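Local coordinates for putative vitamin-B12 independent methionine synthase family protein (Listeria monocytogenes, PDB 1YPX) that probably transfers a methyl group from a folate donor to homocysteine, as zinc-dependent, cobalamin-independent methionine synthases do, at residues 168-173 against 221-226. Sequence-based numbering, arbitrary orientation.
Sequences AYQKAI and INEAIK
Tyr-169 and Ala-224 are the closest CA pair across the two helices, 5.2 Å apart. Segment 168-173 is helical throughout, whereas 221-226 spans the C-terminal end of its helix: Ile-225 is the first residue to leave helical torsions, at phi/psi -109°/20°. Ile-225 N still hydrogen-bonds to Ile-221 O, and Lys-226 N hydrogen-bonds to Glu-223 O at 3.1 Å.

The small side chain of Ala-224 is consistent with this close spacing: Ala-224 CB lies 3.7 Å from Tyr-169 CB; the tyrosine ring then leads away, and its hydroxyl hydrogen-bonds to Pro-138 O. With CG anti to its carbonyl carbon (chi1 -71°), Gln-170 extends across the last helical turn of its partner. Gln-170 CG rests 3.6 Å from Ala-224 O, and the terminal amide lies near Glu-223 O, but it is probably flipped in the model, so no bond is assigned. One turn on, Ile-173 CD1 lies 3.5 Å from Ala-224 O and 3.7 Å from Ile-225 CG2, the tip of one isoleucine against a branch methyl of the other.

Both isoleucines also touch Ile-234 of strand 233-238, linking the interhelical seam to the parallel sheet. Helices 158-178 and 213-224 precede the adjacent strands 183-188 and 233-238 respectively, consistent with neighbouring outer helices of a TIM-like barrel packing together over its strands.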
ATOM      1  N   ALA A 168      12.123  13.268  -4.897  1.00 33.02           N
ATOM      2  CA  ALA A 168      12.567  12.369  -3.836  1.00 32.50           C
ATOM      3  C   ALA A 168      11.906  11.017  -4.099  1.00 34.31           C
ATOM      4  O   ALA A 168      12.516   9.967  -3.875  1.00 34.68           O
ATOM      5  CB  ALA A 168      12.158  12.900  -2.465  1.00 24.28           C
ATOM      6  N   TYR A 169      10.663  11.049  -4.584  1.00 34.41           N
ATOM      7  CA  TYR A 169       9.953   9.816  -4.885  1.00 37.70           C
ATOM      8  C   TYR A 169      10.384   9.181  -6.211  1.00 37.84           C
ATOM      9  O   TYR A 169      10.459   7.954  -6.307  1.00 39.70           O
ATOM     10  CB  TYR A 169       8.428  10.032  -4.844  1.00 37.36           C
ATOM     11  CG  TYR A 169       7.798   9.648  -3.510  1.00 38.26           C
ATOM     12  CD1 TYR A 169       7.180   8.408  -3.338  1.00 38.64           C
ATOM     13  CD2 TYR A 169       7.849  10.514  -2.412  1.00 41.17           C
ATOM     14  CE1 TYR A 169       6.626   8.036  -2.109  1.00 40.81           C
ATOM     15  CE2 TYR A 169       7.298  10.149  -1.165  1.00 41.93           C
ATOM     16  CZ  TYR A 169       6.689   8.909  -1.029  1.00 44.02           C
ATOM     17  OH  TYR A 169       6.148   8.538   0.182  1.00 46.30           O
ATOM     18  N   GLN A 170      10.666   9.986  -7.232  1.00 38.60           N
ATOM     19  CA  GLN A 170      11.112   9.410  -8.501  1.00 38.81           C
ATOM     20  C   GLN A 170      12.377   8.628  -8.181  1.00 40.30           C
ATOM     21  O   GLN A 170      12.513   7.454  -8.549  1.00 41.80           O
ATOM     22  CB  GLN A 170      11.401  10.499  -9.538  1.00 37.59           C
ATOM     23  CG  GLN A 170      10.156  11.205 -10.065  1.00 36.08           C
ATOM     24  CD  GLN A 170      10.469  12.588 -10.629  1.00 40.15           C
ATOM     25  OE1 GLN A 170       9.577  13.311 -11.099  1.00 39.11           O
ATOM     26  NE2 GLN A 170      11.743  12.969 -10.574  1.00 39.30           N
ATOM     27  N   LYS A 171      13.287   9.264  -7.449  1.00 40.56           N
ATOM     28  CA  LYS A 171      14.529   8.605  -7.068  1.00 41.35           C
ATOM     29  C   LYS A 171      14.260   7.398  -6.169  1.00 43.09           C
ATOM     30  O   LYS A 171      14.943   6.379  -6.282  1.00 47.79           O
ATOM     31  CB  LYS A 171      15.475   9.602  -6.371  1.00 42.09           C
ATOM     32  CG  LYS A 171      15.785  10.867  -7.201  1.00 40.96           C
ATOM     33  CD  LYS A 171      17.142  11.498  -6.852  1.00 43.55           C
ATOM     34  CE  LYS A 171      17.077  12.525  -5.710  1.00 47.55           C
ATOM     35  NZ  LYS A 171      16.849  13.963  -6.171  1.00 44.18           N
ATOM     36  N   ALA A 172      13.270   7.498  -5.281  1.00 44.48           N
ATOM     37  CA  ALA A 172      12.932   6.392  -4.377  1.00 45.58           C
ATOM     38  C   ALA A 172      12.492   5.171  -5.173  1.00 47.03           C
ATOM     39  O   ALA A 172      13.003   4.066  -4.991  1.00 48.22           O
ATOM     40  CB  ALA A 172      11.813   6.808  -3.424  1.00 47.60           C
ATOM     41  N   ILE A 173      11.534   5.388  -6.063  1.00 46.45           N
ATOM     42  CA  ILE A 173      11.014   4.319  -6.889  1.00 46.84           C
ATOM     43  C   ILE A 173      12.124   3.673  -7.710  1.00 47.69           C
ATOM     44  O   ILE A 173      12.215   2.451  -7.800  1.00 48.27           O
ATOM     45  CB  ILE A 173       9.930   4.852  -7.831  1.00 45.54           C
ATOM     46  CG1 ILE A 173       8.734   5.328  -7.019  1.00 43.75           C
ATOM     47  CG2 ILE A 173       9.527   3.785  -8.795  1.00 43.75           C
ATOM     48  CD1 ILE A 173       7.653   5.956  -7.840  1.00 44.45           C
ATOM     49  N   ILE A 221       1.189  12.922  -6.940  1.00 48.10           N
ATOM     50  CA  ILE A 221       1.286  11.496  -7.201  1.00 46.75           C
ATOM     51  C   ILE A 221       1.750  11.220  -8.621  1.00 49.78           C
ATOM     52  O   ILE A 221       2.731  10.504  -8.834  1.00 49.06           O
ATOM     53  CB  ILE A 221      -0.069  10.785  -7.053  1.00 45.21           C
ATOM     54  CG1 ILE A 221      -0.723  11.119  -5.707  1.00 44.44           C
ATOM     55  CG2 ILE A 221       0.121   9.299  -7.266  1.00 40.41           C
ATOM     56  CD1 ILE A 221       0.180  10.990  -4.519  1.00 45.28           C
ATOM     57  N   ASN A 222       1.043  11.772  -9.601  1.00 51.42           N
ATOM     58  CA  ASN A 222       1.428  11.521 -10.987  1.00 53.93           C
ATOM     59  C   ASN A 222       2.877  11.923 -11.223  1.00 54.63           C
ATOM     60  O   ASN A 222       3.620  11.213 -11.902  1.00 55.09           O
ATOM     61  CB  ASN A 222       0.499  12.256 -11.970  1.00 53.57           C
ATOM     62  CG  ASN A 222      -0.904  11.643 -12.031  1.00 53.44           C
ATOM     63  OD1 ASN A 222      -1.063  10.415 -12.041  1.00 50.48           O
ATOM     64  ND2 ASN A 222      -1.925  12.500 -12.088  1.00 52.92           N
ATOM     65  N   GLU A 223       3.282  13.051 -10.653  1.00 56.49           N
ATOM     66  CA  GLU A 223       4.656  13.505 -10.814  1.00 59.81           C
ATOM     67  C   GLU A 223       5.635  12.545 -10.143  1.00 59.37           C
ATOM     68  O   GLU A 223       6.677  12.209 -10.714  1.00 60.06           O
ATOM     69  CB  GLU A 223       4.843  14.904 -10.226  1.00 61.61           C
ATOM     70  CG  GLU A 223       6.210  15.477 -10.517  1.00 64.80           C
ATOM     71  CD  GLU A 223       6.471  16.787  -9.814  1.00 70.97           C
ATOM     72  OE1 GLU A 223       7.618  17.291  -9.952  1.00 71.20           O
ATOM     73  OE2 GLU A 223       5.546  17.315  -9.130  1.00 71.80           O
ATOM     74  N   ALA A 224       5.293  12.112  -8.930  1.00 58.34           N
ATOM     75  CA  ALA A 224       6.121  11.189  -8.165  1.00 57.55           C
ATOM     76  C   ALA A 224       6.371   9.885  -8.915  1.00 57.53           C
ATOM     77  O   ALA A 224       7.443   9.289  -8.797  1.00 55.79           O
ATOM     78  CB  ALA A 224       5.464  10.890  -6.822  1.00 58.76           C
ATOM     79  N   ILE A 225       5.381   9.445  -9.686  1.00 57.93           N
ATOM     80  CA  ILE A 225       5.507   8.209 -10.448  1.00 60.37           C
ATOM     81  C   ILE A 225       5.623   8.449 -11.953  1.00 62.17           C
ATOM     82  O   ILE A 225       5.369   7.545 -12.753  1.00 63.58           O
ATOM     83  CB  ILE A 225       4.313   7.282 -10.196  1.00 59.24           C
ATOM     84  CG1 ILE A 225       3.018   7.952 -10.658  1.00 58.85           C
ATOM     85  CG2 ILE A 225       4.237   6.944  -8.731  1.00 60.83           C
ATOM     86  CD1 ILE A 225       1.818   7.033 -10.639  1.00 56.36           C
ATOM     87  N   LYS A 226       6.008   9.664 -12.329  1.00 62.14           N
ATOM     88  CA  LYS A 226       6.168  10.040 -13.731  1.00 62.83           C
ATOM     89  C   LYS A 226       7.145   9.118 -14.460  1.00 62.33           C
ATOM     90  O   LYS A 226       6.881   8.682 -15.579  1.00 60.93           O
ATOM     91  CB  LYS A 226       6.656  11.490 -13.820  1.00 65.38           C
ATOM     92  CG  LYS A 226       6.859  12.022 -15.232  1.00 68.41           C
ATOM     93  CD  LYS A 226       7.567  13.384 -15.218  1.00 70.31           C
ATOM     94  CE  LYS A 226       8.023  13.800 -16.617  1.00 71.79           C
ATOM     95  NZ  LYS A 226       8.982  14.949 -16.587  1.00 73.17           N
TER